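Local coordinates for lysozyme, putative (Bacillus anthracis, PDB 2WAG), which probably cleaves the beta-1,4 glycosidic bonds of bacterial peptidoglycan as a family GH25 lysozyme that is thought to retain the anomeric configuration, at residues 99-104 / 140-145; 160-165 / 179-184; 20-25 / 51-56. One frame throughout, in Å; residues are numbered along the deposited sequence.

Interaction 1: residues 99-104 / 140-145; sequences ALPPVI and KVILYA
Lys140 meets Pro101 through its backbone: the carbonyl O lies 3.1 Å from Pro101 CB, with Pro101 CG farther off.

Val141 faces Pro102 and Ile104. Its two methyls divide the work. CG2 approaches Pro102 CG, and the two side chains cross at about a right angle. CG1, anti to the backbone N (chi1 173°), reaches Ile104 CD1 at 4.0 Å.

Ile142 begins the parallel strand pairing. Its N donates to Pro102 O at 3.0 Å in a nearly straight bond. Its O accepts from Ile104 N at 2.9 Å. Ile142 therefore grips the residues before and after Val103, its bridge partner, as in a regular parallel sheet. Val103 CA also brings its hydrogen to Ile142 O. On the side-chain level Val103 CG2 lies 3.8 Å from Ile142 CB and nearly as close to CD1. The same CD1 extends back to Pro101 CB.

Leu143 pairs with Ile104, and both side chains point to the face opposite Val103 and Ile142. Leu143 CD2 packs against Ile104 CB at 4.0 Å. Tyr144 N then donates to Ile104 O at 2.9 Å. Tyr144 CB touches Val103 CG1, while its ring continues away and its OH bonds Gln184 OE1.

The two strands are neighbours in the barrel of this TIM-barrel-clan enzyme and belong to one beta-alpha-beta unit. Helix 119-137 connects them and covers the face of Ile104 through Leu126 and Met129; its Leu133 packs on Pro102 and Val141. Val103 and Ile142 instead meet Phe42 of strand 40-47 and Trp164 of strand 162-166. Strand 69-75 continues the sheet beyond 103-104.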
loop_
_atom_site.group_PDB
_atom_site.type_symbol
_atom_site.label_atom_id
_atom_site.label_comp_id
_atom_site.label_asym_id
_atom_site.label_seq_id
_atom_site.Cartn_x
_atom_site.Cartn_y
_atom_site.Cartn_z
ATOM N N ALA A 99 -21.014 -19.063 6.552
ATOM C CA ALA A 99 -19.813 -18.337 6.232
ATOM C C ALA A 99 -19.722 -18.010 4.763
ATOM O O ALA A 99 -20.295 -18.653 3.935
ATOM C CB ALA A 99 -18.597 -19.143 6.620
ATOM N N LEU A 100 -18.930 -16.993 4.459
ATOM C CA LEU A 100 -18.551 -16.770 3.068
ATOM C C LEU A 100 -17.587 -17.862 2.580
ATOM O O LEU A 100 -16.941 -18.525 3.378
ATOM C CB LEU A 100 -17.908 -15.383 2.922
ATOM C CG LEU A 100 -18.887 -14.239 3.188
ATOM C CD1 LEU A 100 -18.125 -12.927 3.308
ATOM C CD2 LEU A 100 -19.892 -14.162 2.060
ATOM N N PRO A 101 -17.482 -18.046 1.260
ATOM C CA PRO A 101 -16.542 -19.037 0.729
ATOM C C PRO A 101 -15.101 -18.698 1.103
ATOM O O PRO A 101 -14.768 -17.520 1.353
ATOM C CB PRO A 101 -16.740 -18.944 -0.781
ATOM C CG PRO A 101 -18.146 -18.345 -0.946
ATOM C CD PRO A 101 -18.245 -17.376 0.197
ATOM N N PRO A 102 -14.234 -19.712 1.104
ATOM C CA PRO A 102 -12.818 -19.459 1.369
ATOM C C PRO A 102 -12.166 -18.656 0.257
ATOM O O PRO A 102 -12.569 -18.749 -0.911
ATOM C CB PRO A 102 -12.198 -20.859 1.415
ATOM C CG PRO A 102 -13.173 -21.768 0.819
ATOM C CD PRO A 102 -14.515 -21.122 0.760
ATOM N N VAL A 103 -11.177 -17.865 0.641
ATOM C CA VAL A 103 -10.386 -17.096 -0.297
ATOM C C VAL A 103 -8.915 -17.527 -0.287
ATOM O O VAL A 103 -8.369 -17.726 0.750
ATOM C CB VAL A 103 -10.435 -15.615 0.058
ATOM C CG1 VAL A 103 -9.487 -14.783 -0.779
ATOM C CG2 VAL A 103 -11.864 -15.083 0.037
ATOM N N ILE A 104 -8.338 -17.648 -1.491
ATOM C CA ILE A 104 -6.891 -17.782 -1.601
ATOM C C ILE A 104 -6.361 -16.496 -2.233
ATOM O O ILE A 104 -6.804 -16.106 -3.317
ATOM C CB ILE A 104 -6.460 -18.999 -2.433
ATOM C CG1 ILE A 104 -7.123 -20.289 -1.928
ATOM C CG2 ILE A 104 -4.946 -19.117 -2.372
ATOM C CD1 ILE A 104 -6.990 -21.451 -2.900
ATOM N N LYS A 140 -17.754 -22.667 -3.691
ATOM C CA LYS A 140 -16.837 -22.234 -4.743
ATOM C C LYS A 140 -15.791 -21.289 -4.161
ATOM O O LYS A 140 -16.111 -20.338 -3.441
ATOM C CB LYS A 140 -17.595 -21.526 -5.862
ATOM C CG LYS A 140 -16.669 -20.785 -6.823
ATOM C CD LYS A 140 -17.443 -19.934 -7.815
ATOM C CE LYS A 140 -18.339 -20.774 -8.707
ATOM N NZ LYS A 140 -19.130 -19.908 -9.623
ATOM N N VAL A 141 -14.531 -21.564 -4.457
ATOM C CA VAL A 141 -13.421 -20.796 -3.900
ATOM C C VAL A 141 -13.254 -19.459 -4.623
ATOM O O VAL A 141 -13.478 -19.337 -5.851
ATOM C CB VAL A 141 -12.147 -21.647 -3.949
ATOM C CG1 VAL A 141 -10.912 -20.843 -3.528
ATOM C CG2 VAL A 141 -12.353 -22.887 -3.082
ATOM N N ILE A 142 -12.909 -18.438 -3.835
ATOM C CA ILE A 142 -12.586 -17.116 -4.363
ATOM C C ILE A 142 -11.072 -16.950 -4.455
ATOM O O ILE A 142 -10.368 -17.277 -3.503
ATOM C CB ILE A 142 -13.142 -16.031 -3.403
ATOM C CG1 ILE A 142 -14.676 -16.105 -3.291
ATOM C CG2 ILE A 142 -12.723 -14.645 -3.877
ATOM C CD1 ILE A 142 -15.183 -15.473 -2.020
ATOM N N LEU A 143 -10.590 -16.438 -5.590
ATOM C CA LEU A 143 -9.183 -16.067 -5.716
ATOM C C LEU A 143 -9.061 -14.551 -5.677
ATOM O O LEU A 143 -9.679 -13.871 -6.509
ATOM C CB LEU A 143 -8.588 -16.574 -7.030
ATOM C CG LEU A 143 -8.651 -18.092 -7.233
ATOM C CD1 LEU A 143 -8.114 -18.464 -8.602
ATOM C CD2 LEU A 143 -7.881 -18.844 -6.122
ATOM N N TYR A 144 -8.291 -14.041 -4.710
ATOM C CA TYR A 144 -7.921 -12.627 -4.697
ATOM C C TYR A 144 -6.592 -12.498 -5.399
ATOM O O TYR A 144 -5.683 -13.309 -5.169
ATOM C CB TYR A 144 -7.767 -12.139 -3.263
ATOM C CG TYR A 144 -7.117 -10.770 -3.162
ATOM C CD1 TYR A 144 -7.879 -9.598 -3.143
ATOM C CD2 TYR A 144 -5.721 -10.657 -3.083
ATOM C CE1 TYR A 144 -7.261 -8.347 -3.037
ATOM C CE2 TYR A 144 -5.096 -9.417 -3.000
ATOM C CZ TYR A 144 -5.867 -8.268 -2.956
ATOM O OH TYR A 144 -5.234 -7.051 -2.819
ATOM N N ALA A 145 -6.464 -11.484 -6.194
ATOM C CA ALA A 145 -5.192 -11.187 -6.857
ATOM C C ALA A 145 -4.999 -9.710 -7.102
ATOM O O ALA A 145 -5.945 -9.021 -7.255
ATOM C CB ALA A 145 -5.091 -11.928 -8.193
#

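Interaction 2: residues 160-165 / 179-184; sequences QCDIWI and KWTFWQ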
loop_
_atom_site.group_PDB
_atom_site.type_symbol
_atom_site.label_atom_id
_atom_site.label_comp_id
_atom_site.label_asym_id
_atom_site.label_seq_id
_atom_site.Cartn_x
_atom_site.Cartn_y
_atom_site.Cartn_z
ATOM N N GLN A 160 -13.382 -22.192 -12.453
ATOM C CA GLN A 160 -14.109 -22.771 -11.329
ATOM C C GLN A 160 -14.110 -21.877 -10.095
ATOM O O GLN A 160 -14.695 -22.244 -9.082
ATOM C CB GLN A 160 -13.578 -24.175 -10.954
ATOM C CG GLN A 160 -12.192 -24.273 -10.315
ATOM C CD GLN A 160 -11.006 -24.197 -11.288
ATOM O OE1 GLN A 160 -11.099 -23.641 -12.383
ATOM N NE2 GLN A 160 -9.866 -24.768 -10.877
ATOM N N CYS A 161 -13.467 -20.719 -10.159
ATOM C CA CYS A 161 -13.396 -19.802 -9.001
ATOM C C CYS A 161 -14.076 -18.484 -9.291
ATOM O O CYS A 161 -14.260 -18.176 -10.367
ATOM C CB CYS A 161 -11.934 -19.487 -8.617
ATOM S SG CYS A 161 -10.994 -21.027 -8.119
ATOM N N ASP A 162 -14.395 -17.742 -8.261
ATOM C CA ASP A 162 -14.767 -16.326 -8.443
ATOM C C ASP A 162 -13.540 -15.448 -8.181
ATOM O O ASP A 162 -12.632 -15.854 -7.444
ATOM C CB ASP A 162 -15.861 -15.935 -7.438
ATOM C CG ASP A 162 -17.252 -16.406 -7.864
ATOM O OD1 ASP A 162 -17.424 -16.756 -9.046
ATOM O OD2 ASP A 162 -18.161 -16.364 -7.022
ATOM N N ILE A 163 -13.512 -14.274 -8.800
ATOM C CA ILE A 163 -12.349 -13.388 -8.729
ATOM C C ILE A 163 -12.612 -12.171 -7.851
ATOM O O ILE A 163 -13.649 -11.503 -7.963
ATOM C CB ILE A 163 -11.907 -12.910 -10.138
ATOM C CG1 ILE A 163 -11.685 -14.108 -11.087
ATOM C CG2 ILE A 163 -10.662 -12.005 -10.034
ATOM C CD1 ILE A 163 -10.667 -15.116 -10.567
ATOM N N TRP A 164 -11.651 -11.921 -6.969
ATOM C CA TRP A 164 -11.637 -10.727 -6.146
ATOM C C TRP A 164 -10.402 -9.939 -6.598
ATOM O O TRP A 164 -9.270 -10.396 -6.405
ATOM C CB TRP A 164 -11.584 -11.141 -4.673
ATOM C CG TRP A 164 -11.448 -10.048 -3.646
ATOM C CD1 TRP A 164 -11.473 -8.682 -3.826
ATOM C CD2 TRP A 164 -11.246 -10.273 -2.255
ATOM N NE1 TRP A 164 -11.292 -8.053 -2.603
ATOM C CE2 TRP A 164 -11.132 -9.011 -1.628
ATOM C CE3 TRP A 164 -11.094 -11.436 -1.480
ATOM C CZ2 TRP A 164 -10.890 -8.879 -0.253
ATOM C CZ3 TRP A 164 -10.867 -11.318 -0.135
ATOM C CH2 TRP A 164 -10.747 -10.047 0.476
ATOM N N ILE A 165 -10.601 -8.795 -7.255
ATOM C CA ILE A 165 -9.487 -8.058 -7.872
ATOM C C ILE A 165 -9.131 -6.804 -7.076
ATOM O O ILE A 165 -10.020 -6.059 -6.636
ATOM C CB ILE A 165 -9.830 -7.693 -9.350
ATOM C CG1 ILE A 165 -8.620 -7.089 -10.074
ATOM C CG2 ILE A 165 -11.059 -6.773 -9.450
ATOM C CD1 ILE A 165 -7.430 -8.046 -10.270
ATOM N N LYS A 179 -15.690 -11.184 -15.687
ATOM C CA LYS A 179 -16.396 -10.415 -14.667
ATOM C C LYS A 179 -15.833 -10.717 -13.278
ATOM O O LYS A 179 -15.550 -11.870 -12.948
ATOM C CB LYS A 179 -17.899 -10.727 -14.696
ATOM C CG LYS A 179 -18.552 -10.288 -16.000
ATOM C CD LYS A 179 -20.067 -10.356 -15.937
ATOM C CE LYS A 179 -20.671 -10.298 -17.331
ATOM N NZ LYS A 179 -20.218 -11.464 -18.151
ATOM N N TRP A 180 -15.648 -9.673 -12.476
ATOM C CA TRP A 180 -15.190 -9.829 -11.096
ATOM C C TRP A 180 -16.370 -9.994 -10.148
ATOM O O TRP A 180 -17.512 -9.573 -10.446
ATOM C CB TRP A 180 -14.278 -8.670 -10.655
ATOM C CG TRP A 180 -14.886 -7.305 -10.830
ATOM C CD1 TRP A 180 -14.780 -6.504 -11.918
ATOM C CD2 TRP A 180 -15.739 -6.611 -9.899
ATOM N NE1 TRP A 180 -15.493 -5.337 -11.720
ATOM C CE2 TRP A 180 -16.095 -5.381 -10.493
ATOM C CE3 TRP A 180 -16.226 -6.903 -8.620
ATOM C CZ2 TRP A 180 -16.916 -4.446 -9.849
ATOM C CZ3 TRP A 180 -17.041 -5.972 -7.978
ATOM C CH2 TRP A 180 -17.378 -4.760 -8.595
ATOM N N THR A 181 -16.098 -10.591 -8.988
ATOM C CA THR A 181 -17.114 -10.803 -7.957
ATOM C C THR A 181 -16.926 -9.849 -6.758
ATOM O O THR A 181 -17.901 -9.365 -6.198
ATOM C CB THR A 181 -17.113 -12.275 -7.486
ATOM O OG1 THR A 181 -17.316 -13.133 -8.616
ATOM C CG2 THR A 181 -18.183 -12.521 -6.420
ATOM N N PHE A 182 -15.673 -9.592 -6.378
ATOM C CA PHE A 182 -15.340 -8.563 -5.396
ATOM C C PHE A 182 -14.263 -7.662 -5.966
ATOM O O PHE A 182 -13.443 -8.085 -6.799
ATOM C CB PHE A 182 -14.826 -9.172 -4.080
ATOM C CG PHE A 182 -15.853 -9.999 -3.338
ATOM C CD1 PHE A 182 -16.662 -9.432 -2.345
ATOM C CD2 PHE A 182 -15.982 -11.368 -3.602
ATOM C CE1 PHE A 182 -17.575 -10.212 -1.633
ATOM C CE2 PHE A 182 -16.917 -12.142 -2.927
ATOM C CZ PHE A 182 -17.712 -11.577 -1.938
ATOM N N TRP A 183 -14.259 -6.419 -5.487
ATOM C CA TRP A 183 -13.281 -5.405 -5.920
ATOM C C TRP A 183 -12.731 -4.705 -4.677
ATOM O O TRP A 183 -13.494 -4.113 -3.916
ATOM C CB TRP A 183 -14.000 -4.393 -6.835
ATOM C CG TRP A 183 -13.304 -3.081 -7.078
ATOM C CD1 TRP A 183 -11.958 -2.828 -7.066
ATOM C CD2 TRP A 183 -13.947 -1.839 -7.402
ATOM N NE1 TRP A 183 -11.727 -1.485 -7.319
ATOM C CE2 TRP A 183 -12.932 -0.866 -7.546
ATOM C CE3 TRP A 183 -15.286 -1.462 -7.610
ATOM C CZ2 TRP A 183 -13.214 0.466 -7.870
ATOM C CZ3 TRP A 183 -15.564 -0.130 -7.938
ATOM C CH2 TRP A 183 -14.526 0.810 -8.059
ATOM N N GLN A 184 -11.419 -4.812 -4.462
ATOM C CA GLN A 184 -10.745 -4.058 -3.393
ATOM C C GLN A 184 -10.384 -2.696 -3.949
ATOM O O GLN A 184 -9.551 -2.582 -4.871
ATOM C CB GLN A 184 -9.487 -4.784 -2.930
ATOM C CG GLN A 184 -8.797 -4.141 -1.752
ATOM C CD GLN A 184 -7.685 -5.016 -1.312
ATOM O OE1 GLN A 184 -6.602 -4.936 -1.852
ATOM N NE2 GLN A 184 -7.968 -5.924 -0.401
HETATM O O HOH W 1 -15.587 -13.524 -10.685
#
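Two adjacent parallel strands of the barrel wall, 162-165 and 182-184, pair here at an angle of 16°. Trp164 and Phe182 form one bridge, with side chains on the same face. Ile165 and Trp183 form the next, with side chains on the other face.

Ile163 O is a shared acceptor, taking two N-H groups. Thr181 N reaches Ile163 O at 2.8 Å, and Phe182 N reaches it at 3.2 Å. Regular parallel pairing follows: Ile165 N donates to Phe182 O, and Gln184 N to Ile165 O at 2.9 Å.

Phe182 CB sits over the five-membered ring of Trp164, 3.7 Å from its centroid, in a CH-pi contact. The phenyl ring then turns its edge toward that indole face, with the planes 54° apart. Trp164 CG is anti to the backbone N (chi1 175°), which lays the indole alongside the next strand, where Gln184 N lies at its edge. Trp164 NE1 donates to Asn204 OD1. The amide of Gln184 joins Tyr144 OH and Asp20 OD1, so this face carries a buried polar network beside its aromatic rings.

On the other face, Ile165 CG2 packs on Trp180 CB at 3.9 Å, crossing at about a right angle.

At the start of the pairing, Thr181 OG1 lies 3.4 Å from Asp162 CG, and Asp162 OD2 bonds Tyr216 OH. Here a water accepts from Ile163 N, donates to Lys179 O and hydrogen-bonds Thr181 OG1 at 2.7 Å.

Interaction 3: residues 20-25 / 51-56; sequences DVASYQ and FVDKYF
Ser23 N donates to Asp53 OD1 at 2.8 Å, using the syn lone pair of that oxygen. This bond is the centre of the contact. Ser23 OG lies 3.4 Å from the same Asp53 OD1, at best a weak bond. Ser23 CB packs against Lys54 CG at 3.6 Å. Tyr55 brings the CD2 side of its ring to Ser23 O and CA.

The carboxylate is held from its own segment too. Asp53 CG is anti to the backbone N (chi1 -179°), which carries the carboxylate across to Ser23. Asp53 OD2 accepts from Tyr55 N at 2.9 Å, on its anti side and 32° out of the carboxylate plane. This is an Asx turn. It overlaps a type I beta turn from Asp53 to Phe56, closed by Phe56 N to Asp53 O. Tyr55 is the N-cap of helix 56-64.

Two waters extend the link. One joins Ser23 OG to Lys54 N. The other donates to Asp53 OD1 and hydrogen-bonds Tyr24 OH. Arg188 of the second subunit forms a cation-pi contact with Tyr24. Gln25 N donates to Ala22 O, and Gln25 OE1 accepts from Ala22 N at 3.0 Å, so the side chain doubles back on the turn.

The contact thus joins the loop after strand 17-21 to the turn between strand 51-52 and helix 56-64. Lys44 of strand 40-47 packs on both Ala22 and Asp53, and Tyr73 of strand 69-75 touches Ala22.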
loop_
_atom_site.group_PDB
_atom_site.type_symbol
_atom_site.label_atom_id
_atom_site.label_comp_id
_atom_site.label_asym_id
_atom_site.label_seq_id
_atom_site.Cartn_x
_atom_site.Cartn_y
_atom_site.Cartn_z
ATOM N N ASP A 20 -11.374 -6.316 4.559
ATOM C CA ASP A 20 -10.508 -7.475 4.776
ATOM C C ASP A 20 -9.418 -7.014 5.717
ATOM O O ASP A 20 -8.985 -5.867 5.622
ATOM C CB ASP A 20 -9.963 -8.099 3.475
ATOM C CG ASP A 20 -9.053 -7.193 2.728
ATOM O OD1 ASP A 20 -9.565 -6.495 1.857
ATOM O OD2 ASP A 20 -7.845 -7.187 3.003
ATOM N N VAL A 21 -9.040 -7.879 6.650
ATOM C CA VAL A 21 -8.085 -7.519 7.683
ATOM C C VAL A 21 -7.131 -8.657 7.988
ATOM O O VAL A 21 -7.439 -9.835 7.737
ATOM C CB VAL A 21 -8.787 -7.112 9.020
ATOM C CG1 VAL A 21 -9.746 -5.948 8.805
ATOM C CG2 VAL A 21 -9.482 -8.308 9.662
ATOM N N ALA A 22 -5.989 -8.288 8.560
ATOM C CA ALA A 22 -5.016 -9.219 9.119
ATOM C C ALA A 22 -4.576 -8.640 10.452
ATOM O O ALA A 22 -5.103 -7.602 10.904
ATOM C CB ALA A 22 -3.830 -9.393 8.170
ATOM N N SER A 23 -3.604 -9.281 11.095
ATOM C CA SER A 23 -3.194 -8.802 12.411
ATOM C C SER A 23 -2.677 -7.366 12.376
ATOM O O SER A 23 -2.763 -6.669 13.381
ATOM C CB SER A 23 -2.132 -9.724 13.014
ATOM O OG SER A 23 -0.968 -9.730 12.208
ATOM N N TYR A 24 -2.163 -6.926 11.223
ATOM C CA TYR A 24 -1.557 -5.582 11.095
ATOM C C TYR A 24 -2.578 -4.483 11.301
ATOM O O TYR A 24 -2.191 -3.350 11.542
ATOM C CB TYR A 24 -0.784 -5.455 9.751
ATOM C CG TYR A 24 0.011 -6.718 9.575
ATOM C CD1 TYR A 24 0.981 -7.081 10.521
ATOM C CD2 TYR A 24 -0.315 -7.635 8.596
ATOM C CE1 TYR A 24 1.633 -8.288 10.440
ATOM C CE2 TYR A 24 0.346 -8.839 8.507
ATOM C CZ TYR A 24 1.301 -9.166 9.438
ATOM O OH TYR A 24 1.921 -10.391 9.351
ATOM N N GLN A 25 -3.868 -4.801 11.182
ATOM C CA GLN A 25 -4.924 -3.831 11.448
ATOM C C GLN A 25 -5.202 -3.672 12.950
ATOM O O GLN A 25 -6.054 -2.870 13.341
ATOM C CB GLN A 25 -6.210 -4.191 10.680
ATOM C CG GLN A 25 -6.182 -3.735 9.229
ATOM C CD GLN A 25 -5.024 -4.323 8.448
ATOM O OE1 GLN A 25 -4.870 -5.555 8.364
ATOM N NE2 GLN A 25 -4.167 -3.448 7.890
ATOM N N PHE A 51 2.057 -20.952 8.875
ATOM C CA PHE A 51 1.843 -19.710 9.593
ATOM C C PHE A 51 0.360 -19.459 9.905
ATOM O O PHE A 51 -0.509 -19.718 9.067
ATOM C CB PHE A 51 2.432 -18.531 8.798
ATOM C CG PHE A 51 2.262 -17.202 9.456
ATOM C CD1 PHE A 51 3.232 -16.706 10.329
ATOM C CD2 PHE A 51 1.125 -16.433 9.212
ATOM C CE1 PHE A 51 3.076 -15.453 10.927
ATOM C CE2 PHE A 51 0.967 -15.187 9.809
ATOM C CZ PHE A 51 1.927 -14.705 10.670
ATOM N N VAL A 52 0.090 -18.946 11.104
ATOM C CA VAL A 52 -1.255 -18.572 11.541
ATOM C C VAL A 52 -1.246 -17.109 11.981
ATOM O O VAL A 52 -0.443 -16.709 12.837
ATOM C CB VAL A 52 -1.760 -19.447 12.721
ATOM C CG1 VAL A 52 -3.191 -19.080 13.098
ATOM C CG2 VAL A 52 -1.682 -20.941 12.354
ATOM N N ASP A 53 -2.124 -16.303 11.393
ATOM C CA ASP A 53 -2.234 -14.895 11.769
ATOM C C ASP A 53 -2.587 -14.791 13.259
ATOM O O ASP A 53 -3.479 -15.498 13.742
ATOM C CB ASP A 53 -3.272 -14.207 10.870
ATOM C CG ASP A 53 -3.432 -12.732 11.189
ATOM O OD1 ASP A 53 -2.884 -11.906 10.411
ATOM O OD2 ASP A 53 -4.088 -12.402 12.206
ATOM N N LYS A 54 -1.895 -13.920 13.988
ATOM C CA LYS A 54 -2.044 -13.920 15.436
ATOM C C LYS A 54 -3.405 -13.450 15.915
ATOM O O LYS A 54 -3.782 -13.734 17.048
ATOM C CB LYS A 54 -0.934 -13.113 16.106
ATOM C CG LYS A 54 -1.029 -11.637 15.917
ATOM C CD LYS A 54 -0.015 -10.914 16.815
ATOM C CE LYS A 54 -0.060 -9.408 16.614
ATOM N NZ LYS A 54 0.889 -8.713 17.541
ATOM N N TYR A 55 -4.157 -12.753 15.063
ATOM C CA TYR A 55 -5.471 -12.276 15.471
ATOM C C TYR A 55 -6.602 -13.022 14.769
ATOM O O TYR A 55 -7.764 -12.657 14.938
ATOM C CB TYR A 55 -5.636 -10.765 15.252
ATOM C CG TYR A 55 -4.830 -9.914 16.215
ATOM C CD1 TYR A 55 -4.370 -10.422 17.439
ATOM C CD2 TYR A 55 -4.528 -8.608 15.908
ATOM C CE1 TYR A 55 -3.610 -9.645 18.312
ATOM C CE2 TYR A 55 -3.788 -7.819 16.780
ATOM C CZ TYR A 55 -3.333 -8.332 17.960
ATOM O OH TYR A 55 -2.599 -7.496 18.786
ATOM N N PHE A 56 -6.291 -14.091 14.027
ATOM C CA PHE A 56 -7.377 -14.786 13.328
ATOM C C PHE A 56 -8.478 -15.291 14.269
ATOM O O PHE A 56 -9.663 -15.060 14.046
ATOM C CB PHE A 56 -6.887 -15.965 12.485
ATOM C CG PHE A 56 -8.042 -16.763 11.951
ATOM C CD1 PHE A 56 -8.892 -16.196 11.004
ATOM C CD2 PHE A 56 -8.369 -18.002 12.475
ATOM C CE1 PHE A 56 -10.020 -16.874 10.535
ATOM C CE2 PHE A 56 -9.508 -18.683 12.014
ATOM C CZ PHE A 56 -10.327 -18.119 11.051
HETATM O O HOH W 2 0.033 -12.271 12.555
HETATM O O HOH W 3 -0.430 -12.192 9.180
#

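In the fold
Interactions 1 and 2 are buried strand pairings in the same sheet, and they adjoin: strand 142-145 of the first is the neighbour of 162-166 of the second, with Trp164 N hydrogen-bonded to Leu143 O. Interaction 1 is mostly aliphatic, with helix 119-137 over one face and aromatic rings against the other. Interaction 2 is aromatic on one face and has a bridging water. Interaction 3 is largely buried too, but lies farther from the chain centre, with Lys54 exposed. It depends on one carboxylate and two waters, with little apolar packing. Its segment 20-25 reaches interaction 2 through Asp20 OD1 and Gln184 NE2, whereas it does not touch interaction 1.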